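Local coordinates for putative iron-regulated protein A (Parabacteroides distasonis ATCC 8503, PDB 4ECG) that is of uncertain function but binds calcium and belongs to the imelysin family, whose members include putative iron-regulated metallopeptidases, at residues Y192-L196 and S206-M212; N297-G301 and S314-T319. All coordinates share one frame; numbering follows the deposited sequence.

Contact 1. Residues Y192-L196 and S206-M212; sequences YNGWL and SSYAEAM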
ATOM      1  N   TYR A 192      10.091  -2.489   9.686  1.00 48.81           N
ATOM      2  CA  TYR A 192       9.682  -2.132  11.041  1.00 54.00           C
ATOM      3  C   TYR A 192      10.923  -1.726  11.822  1.00 55.66           C
ATOM      4  O   TYR A 192      10.916  -0.639  12.419  1.00 51.47           O
ATOM      5  CB  TYR A 192       8.902  -3.253  11.747  1.00 52.74           C
ATOM      6  CG  TYR A 192       8.681  -3.036  13.216  1.00 53.35           C
ATOM      7  CD1 TYR A 192       7.794  -2.069  13.669  1.00 54.20           C
ATOM      8  CD2 TYR A 192       9.365  -3.788  14.161  1.00 56.38           C
ATOM      9  CE1 TYR A 192       7.586  -1.853  15.029  1.00 56.63           C
ATOM     10  CE2 TYR A 192       9.143  -3.596  15.533  1.00 60.21           C
ATOM     11  CZ  TYR A 192       8.251  -2.624  15.959  1.00 60.80           C
ATOM     12  OH  TYR A 192       8.037  -2.402  17.301  1.00 65.50           O
ATOM     13  N   ASN A 193      11.982  -2.552  11.774  1.00 53.94           N
ATOM     14  CA  ASN A 193      13.259  -2.180  12.414  1.00 54.62           C
ATOM     15  C   ASN A 193      13.842  -0.898  11.893  1.00 54.02           C
ATOM     16  O   ASN A 193      14.377  -0.138  12.644  1.00 57.17           O
ATOM     17  CB  ASN A 193      14.320  -3.269  12.329  1.00 54.21           C
ATOM     18  CG  ASN A 193      13.924  -4.521  13.096  1.00 57.17           C
ATOM     19  OD1 ASN A 193      13.247  -4.449  14.091  1.00 58.49           O
ATOM     20  ND2 ASN A 193      14.302  -5.672  12.581  1.00 55.43           N
ATOM     21  N   GLY A 194      13.744  -0.650  10.606  1.00 53.90           N
ATOM     22  CA  GLY A 194      14.279   0.591  10.055  1.00 54.00           C
ATOM     23  C   GLY A 194      13.638   1.825  10.690  1.00 52.57           C
ATOM     24  O   GLY A 194      14.311   2.781  10.978  1.00 53.78           O
ATOM     25  N   TRP A 195      12.330   1.791  10.899  1.00 52.37           N
ATOM     26  CA  TRP A 195      11.639   2.860  11.594  1.00 53.29           C
ATOM     27  C   TRP A 195      11.970   2.863  13.074  1.00 56.78           C
ATOM     28  O   TRP A 195      12.249   3.925  13.627  1.00 58.90           O
ATOM     29  CB  TRP A 195      10.124   2.745  11.403  1.00 51.96           C
ATOM     30  CG  TRP A 195       9.651   3.350  10.131  1.00 50.10           C
ATOM     31  CD1 TRP A 195       9.757   2.832   8.842  1.00 48.11           C
ATOM     32  CD2 TRP A 195       8.998   4.625   9.962  1.00 49.17           C
ATOM     33  NE1 TRP A 195       9.253   3.708   7.922  1.00 47.41           N
ATOM     34  CE2 TRP A 195       8.767   4.785   8.527  1.00 48.22           C
ATOM     35  CE3 TRP A 195       8.609   5.601  10.800  1.00 47.43           C
ATOM     36  CZ2 TRP A 195       8.125   5.871   8.019  1.00 50.72           C
ATOM     37  CZ3 TRP A 195       7.966   6.689  10.282  1.00 48.23           C
ATOM     38  CH2 TRP A 195       7.700   6.812   8.925  1.00 49.88           C
ATOM     39  N   LEU A 196      11.941   1.685  13.708  1.00 56.48           N
ATOM     40  CA  LEU A 196      12.014   1.585  15.157  1.00 58.82           C
ATOM     41  C   LEU A 196      13.384   1.908  15.694  1.00 61.71           C
ATOM     42  O   LEU A 196      13.481   2.634  16.692  1.00 59.81           O
ATOM     43  CB  LEU A 196      11.575   0.224  15.681  1.00 56.89           C
ATOM     44  CG  LEU A 196      11.531   0.133  17.232  1.00 63.23           C
ATOM     45  CD1 LEU A 196      10.601   1.216  17.816  1.00 59.80           C
ATOM     46  CD2 LEU A 196      11.137  -1.264  17.737  1.00 58.44           C
ATOM     47  N   SER A 206      19.980   5.126  11.091  1.00 67.69           N
ATOM     48  CA  SER A 206      19.392   5.347  12.422  1.00 64.99           C
ATOM     49  C   SER A 206      17.842   5.285  12.359  1.00 59.14           C
ATOM     50  O   SER A 206      17.244   5.126  11.313  1.00 56.32           O
ATOM     51  CB  SER A 206      19.884   6.680  12.989  1.00 63.46           C
ATOM     52  OG  SER A 206      19.469   7.769  12.174  1.00 64.82           O
ATOM     53  N   SER A 207      17.199   5.389  13.496  1.00 60.79           N
ATOM     54  CA  SER A 207      15.755   5.259  13.547  1.00 59.80           C
ATOM     55  C   SER A 207      15.042   6.324  12.712  1.00 56.53           C
ATOM     56  O   SER A 207      15.322   7.493  12.847  1.00 58.23           O
ATOM     57  CB  SER A 207      15.299   5.347  15.002  1.00 60.13           C
ATOM     58  OG  SER A 207      13.891   5.453  15.080  1.00 61.35           O
ATOM     59  N   TYR A 208      14.121   5.915  11.850  1.00 53.80           N
ATOM     60  CA  TYR A 208      13.423   6.884  11.013  1.00 51.47           C
ATOM     61  C   TYR A 208      12.390   7.540  11.856  1.00 52.76           C
ATOM     62  O   TYR A 208      12.131   8.708  11.654  1.00 53.76           O
ATOM     63  CB  TYR A 208      12.790   6.265   9.745  1.00 51.45           C
ATOM     64  CG  TYR A 208      12.413   7.317   8.709  1.00 50.40           C
ATOM     65  CD1 TYR A 208      13.352   7.823   7.842  1.00 47.92           C
ATOM     66  CD2 TYR A 208      11.106   7.829   8.647  1.00 50.33           C
ATOM     67  CE1 TYR A 208      13.002   8.807   6.916  1.00 49.51           C
ATOM     68  CE2 TYR A 208      10.737   8.810   7.724  1.00 49.20           C
ATOM     69  CZ  TYR A 208      11.694   9.306   6.855  1.00 50.90           C
ATOM     70  OH  TYR A 208      11.341  10.309   5.938  1.00 53.56           O
ATOM     71  N   ALA A 209      11.800   6.788  12.800  1.00 54.21           N
ATOM     72  CA  ALA A 209      10.774   7.340  13.676  1.00 57.66           C
ATOM     73  C   ALA A 209      11.360   8.498  14.471  1.00 56.56           C
ATOM     74  O   ALA A 209      10.700   9.534  14.653  1.00 58.02           O
ATOM     75  CB  ALA A 209      10.192   6.281  14.631  1.00 54.60           C
ATOM     76  N   GLU A 210      12.575   8.318  14.963  1.00 58.88           N
ATOM     77  CA  GLU A 210      13.204   9.331  15.780  1.00 60.76           C
ATOM     78  C   GLU A 210      13.572  10.545  14.933  1.00 60.99           C
ATOM     79  O   GLU A 210      13.319  11.684  15.335  1.00 64.26           O
ATOM     80  CB  GLU A 210      14.427   8.769  16.512  1.00 70.85           C
ATOM     81  CG  GLU A 210      14.095   7.807  17.667  1.00 80.47           C
ATOM     82  CD  GLU A 210      13.175   8.406  18.764  1.00 97.15           C
ATOM     83  OE1 GLU A 210      13.391   9.591  19.205  1.00100.74           O
ATOM     84  OE2 GLU A 210      12.233   7.671  19.190  1.00 97.03           O
ATOM     85  N   ALA A 211      14.144  10.327  13.751  1.00 59.24           N
ATOM     86  CA  ALA A 211      14.482  11.450  12.880  1.00 57.61           C
ATOM     87  C   ALA A 211      13.214  12.215  12.550  1.00 58.84           C
ATOM     88  O   ALA A 211      13.217  13.467  12.559  1.00 55.03           O
ATOM     89  CB  ALA A 211      15.144  10.976  11.617  1.00 54.53           C
HETATM   90  N   MSE A 212      12.104  11.503  12.294  1.00 55.42           N
HETATM   91  CA  MSE A 212      10.848  12.241  12.087  1.00 55.61           C
HETATM   92  C   MSE A 212      10.368  12.989  13.344  1.00 61.47           C
HETATM   93  O   MSE A 212       9.939  14.155  13.224  1.00 59.64           O
HETATM   94  CB  MSE A 212       9.732  11.407  11.467  1.00 54.54           C
HETATM   95  CG  MSE A 212       9.381  11.842  10.016  1.00 54.48           C
HETATM   96 SE   MSE A 212       7.774  11.044   9.565  0.75 61.25          SE
HETATM   97  CE  MSE A 212       6.873  12.634   9.065  1.00 62.98           C
TER
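The backbone O of Trp-195 is held by two donors at the start of the next helix, one of them its N-cap residue. Ser-207 OG reaches it at 2.7 Å, tilted 23° from the carbonyl plane, while Ala-209 N donates to the same oxygen at 3.0 Å. Gly-194 O takes Tyr-208 N in a longer bond of 3.3 Å. Ser-207 OG does double duty: the oxygen that donates to Trp-195 O also accepts from Glu-210 N at 3.2 Å, the N-cap bond of its helix. Its first torsion, 170°, carries OG away from the backbone N and over to Trp-195 O.

Above this polar seam the indole and phenol run side by side in the same direction. Tyr-208 turns its CD2 edge onto one face of the Trp-195 six-membered ring in an edge-to-face pair, planes at 62° and centroids 4.8 Å apart. The selenium of selenomethionine Met-212 makes an oblique Met-aromatic contact, SE lying 4.3 Å from Trp-195 CH2. Tyr-48, Ala-44 and Leu-45 of helix 29-68 also pack on the indole.

This is a helix-to-helix junction: carbonyls near the C-terminal end of helix 171-196 accept from the first N-H groups of helix 208-214, within the mostly helical imelysin fold.

Contact 2. Residues N297-G301 and S314-T319; sequences NAYFG and SLHALT
Leu-315 O is gripped from opposite faces of its plane by Thr-319 N and by Thr-319 OG1, the hydroxyl at 2.6 Å, and over this first turn of helix 315-322 runs the phenol of Tyr-299, its CG anti to the backbone N (chi1 -174°). One ring face lies against His-316, whose CB makes a CH-pi contact 4.1 Å from the centroid of the Tyr-299 ring. The Tyr-299 OH passes 3.5 Å from Thr-319 CB, and nearer the base of the ring Tyr-299 CD1 meets Leu-315 CB at 3.9 Å. Phe-300 completes an aromatic cluster: its CE1 sits over the face of the His-316 ring, 3.7 Å from ND1, with the two ring planes at 55°.

Beneath the rings, the end of helix 284-300 runs into the start of the next helix, a junction in the imelysin helical fold. Tyr-299 O accepts from His-316 N at 2.9 Å. Ala-298 O lacks such a direct donor from 314-319; a water donates to Ala-298 O at 2.6 Å and accepts from Leu-315 N at 2.8 Å. Ser-314 caps its helix by accepting from Ala-317 N on OG, an atom also bonded to Ser-311 O. Tyr-299 OH and His-316 ND1 both hydrogen-bond to OD1 of Asp-327 on helix 324-343, which ties the two side chains together and helps to set the turn of the imidazole.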
ATOM      1  N   ASN A 297      -6.455   7.102   8.281  1.00 50.05           N
ATOM      2  CA  ASN A 297      -5.705   6.895   9.522  1.00 49.64           C
ATOM      3  C   ASN A 297      -4.753   8.010   9.756  1.00 47.33           C
ATOM      4  O   ASN A 297      -4.636   8.489  10.883  1.00 52.59           O
ATOM      5  CB  ASN A 297      -4.907   5.579   9.420  1.00 49.91           C
ATOM      6  CG  ASN A 297      -5.794   4.333   9.489  1.00 51.01           C
ATOM      7  OD1 ASN A 297      -7.036   4.393   9.773  1.00 48.88           O
ATOM      8  ND2 ASN A 297      -5.162   3.179   9.236  1.00 49.08           N
ATOM      9  N   ALA A 298      -4.030   8.384   8.686  1.00 47.54           N
ATOM     10  CA  ALA A 298      -3.041   9.467   8.731  1.00 47.62           C
ATOM     11  C   ALA A 298      -3.682  10.802   9.133  1.00 51.28           C
ATOM     12  O   ALA A 298      -3.073  11.549   9.890  1.00 56.92           O
ATOM     13  CB  ALA A 298      -2.340   9.659   7.369  1.00 45.12           C
ATOM     14  N   TYR A 299      -4.865  11.104   8.584  1.00 46.36           N
ATOM     15  CA  TYR A 299      -5.474  12.414   8.704  1.00 46.69           C
ATOM     16  C   TYR A 299      -6.079  12.557  10.100  1.00 51.89           C
ATOM     17  O   TYR A 299      -6.077  13.645  10.670  1.00 53.18           O
ATOM     18  CB  TYR A 299      -6.582  12.584   7.632  1.00 45.80           C
ATOM     19  CG  TYR A 299      -7.221  13.954   7.533  1.00 49.34           C
ATOM     20  CD1 TYR A 299      -6.512  15.024   7.061  1.00 50.00           C
ATOM     21  CD2 TYR A 299      -8.555  14.179   7.921  1.00 54.60           C
ATOM     22  CE1 TYR A 299      -7.078  16.276   7.015  1.00 50.92           C
ATOM     23  CE2 TYR A 299      -9.133  15.439   7.853  1.00 52.32           C
ATOM     24  CZ  TYR A 299      -8.381  16.479   7.383  1.00 53.03           C
ATOM     25  OH  TYR A 299      -8.896  17.765   7.287  1.00 55.37           O
ATOM     26  N   PHE A 300      -6.665  11.467  10.608  1.00 50.97           N
ATOM     27  CA  PHE A 300      -7.332  11.490  11.904  1.00 51.91           C
ATOM     28  C   PHE A 300      -6.397  11.041  13.023  1.00 52.06           C
ATOM     29  O   PHE A 300      -6.771  11.062  14.165  1.00 56.25           O
ATOM     30  CB  PHE A 300      -8.633  10.635  11.888  1.00 50.01           C
ATOM     31  CG  PHE A 300      -9.707  11.176  10.977  1.00 49.79           C
ATOM     32  CD1 PHE A 300     -10.294  12.389  11.228  1.00 51.34           C
ATOM     33  CD2 PHE A 300     -10.091  10.505   9.842  1.00 51.49           C
ATOM     34  CE1 PHE A 300     -11.273  12.912  10.375  1.00 50.93           C
ATOM     35  CE2 PHE A 300     -11.066  10.996   8.995  1.00 49.64           C
ATOM     36  CZ  PHE A 300     -11.650  12.219   9.262  1.00 52.39           C
ATOM     37  N   GLY A 301      -5.191  10.603  12.702  1.00 53.78           N
ATOM     38  CA  GLY A 301      -4.192  10.397  13.743  1.00 54.52           C
ATOM     39  C   GLY A 301      -4.292   9.135  14.565  1.00 54.00           C
ATOM     40  O   GLY A 301      -3.844   9.116  15.691  1.00 59.32           O
ATOM     41  N   SER A 314      -3.938  15.727  15.370  1.00 61.40           N
ATOM     42  CA  SER A 314      -4.105  15.196  14.018  1.00 58.00           C
ATOM     43  C   SER A 314      -4.081  16.321  13.026  1.00 56.39           C
ATOM     44  O   SER A 314      -4.348  17.473  13.389  1.00 55.07           O
ATOM     45  CB  SER A 314      -5.464  14.485  13.866  1.00 55.21           C
ATOM     46  OG  SER A 314      -6.559  15.265  14.336  1.00 55.99           O
ATOM     47  N   LEU A 315      -3.808  15.961  11.770  1.00 53.06           N
ATOM     48  CA  LEU A 315      -3.933  16.881  10.652  1.00 53.97           C
ATOM     49  C   LEU A 315      -5.358  17.369  10.581  1.00 53.54           C
ATOM     50  O   LEU A 315      -5.611  18.528  10.170  1.00 55.77           O
ATOM     51  CB  LEU A 315      -3.569  16.234   9.300  1.00 52.80           C
ATOM     52  CG  LEU A 315      -2.099  16.102   8.987  1.00 54.54           C
ATOM     53  CD1 LEU A 315      -1.857  15.236   7.717  1.00 52.93           C
ATOM     54  CD2 LEU A 315      -1.535  17.509   8.928  1.00 51.18           C
ATOM     55  N   HIS A 316      -6.293  16.495  10.947  1.00 54.83           N
ATOM     56  CA  HIS A 316      -7.700  16.885  11.030  1.00 56.67           C
ATOM     57  C   HIS A 316      -7.908  18.056  11.939  1.00 56.58           C
ATOM     58  O   HIS A 316      -8.539  19.035  11.562  1.00 61.08           O
ATOM     59  CB  HIS A 316      -8.542  15.710  11.484  1.00 57.26           C
ATOM     60  CG  HIS A 316      -9.908  16.090  11.957  1.00 60.23           C
ATOM     61  ND1 HIS A 316     -10.852  16.554  11.126  1.00 61.08           N
ATOM     62  CD2 HIS A 316     -10.479  16.049  13.231  1.00 63.05           C
ATOM     63  CE1 HIS A 316     -11.980  16.823  11.845  1.00 66.48           C
ATOM     64  NE2 HIS A 316     -11.742  16.508  13.125  1.00 66.18           N
ATOM     65  N   ALA A 317      -7.369  17.976  13.142  1.00 56.93           N
ATOM     66  CA  ALA A 317      -7.561  19.040  14.107  1.00 58.55           C
ATOM     67  C   ALA A 317      -6.930  20.314  13.568  1.00 60.45           C
ATOM     68  O   ALA A 317      -7.552  21.362  13.617  1.00 61.44           O
ATOM     69  CB  ALA A 317      -6.942  18.672  15.449  1.00 59.31           C
ATOM     70  N   LEU A 318      -5.705  20.236  13.042  1.00 62.15           N
ATOM     71  CA  LEU A 318      -5.031  21.454  12.599  1.00 63.05           C
ATOM     72  C   LEU A 318      -5.778  22.072  11.417  1.00 64.30           C
ATOM     73  O   LEU A 318      -6.015  23.277  11.400  1.00 63.27           O
ATOM     74  CB  LEU A 318      -3.575  21.213  12.239  1.00 64.00           C
ATOM     75  CG  LEU A 318      -2.584  20.870  13.354  1.00 63.26           C
ATOM     76  CD1 LEU A 318      -1.181  20.811  12.734  1.00 62.87           C
ATOM     77  CD2 LEU A 318      -2.664  21.834  14.518  1.00 61.88           C
ATOM     78  N   THR A 319      -6.209  21.256  10.460  1.00 60.76           N
ATOM     79  CA  THR A 319      -6.999  21.788   9.344  1.00 57.98           C
ATOM     80  C   THR A 319      -8.312  22.436   9.803  1.00 61.68           C
ATOM     81  O   THR A 319      -8.678  23.519   9.329  1.00 58.28           O
ATOM     82  CB  THR A 319      -7.307  20.660   8.369  1.00 55.77           C
ATOM     83  OG1 THR A 319      -6.088  19.971   8.122  1.00 51.71           O
ATOM     84  CG2 THR A 319      -7.925  21.172   7.078  1.00 54.59           C
TER
HETATM   85  O   HOH W   1      -2.713  13.386  11.664  1.00 51.59           O

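How the contacts relate
Contact 1 closes before contact 2 opens along the chain, and the two do not touch: their centres are 21 Å apart and their nearest atoms about 9 Å. Each joins the end of one helix to the start of the next across a loop without helix or strand, 171-196 to 208-214 in the first and 284-300 to 315-322 in the second. Both lean on helix 29-68, contact 1 near Val-40 to Tyr-48 and contact 2 near Met-32 to Val-43, so this long helix is their shared neighbour. The side chain of Tyr-208 in contact 1 is about 8 Å from that of the calcium ligand Ser-221, whereas Ala-298 of contact 2 is about 10 Å from Glu-92, side chain to side chain, at another calcium site.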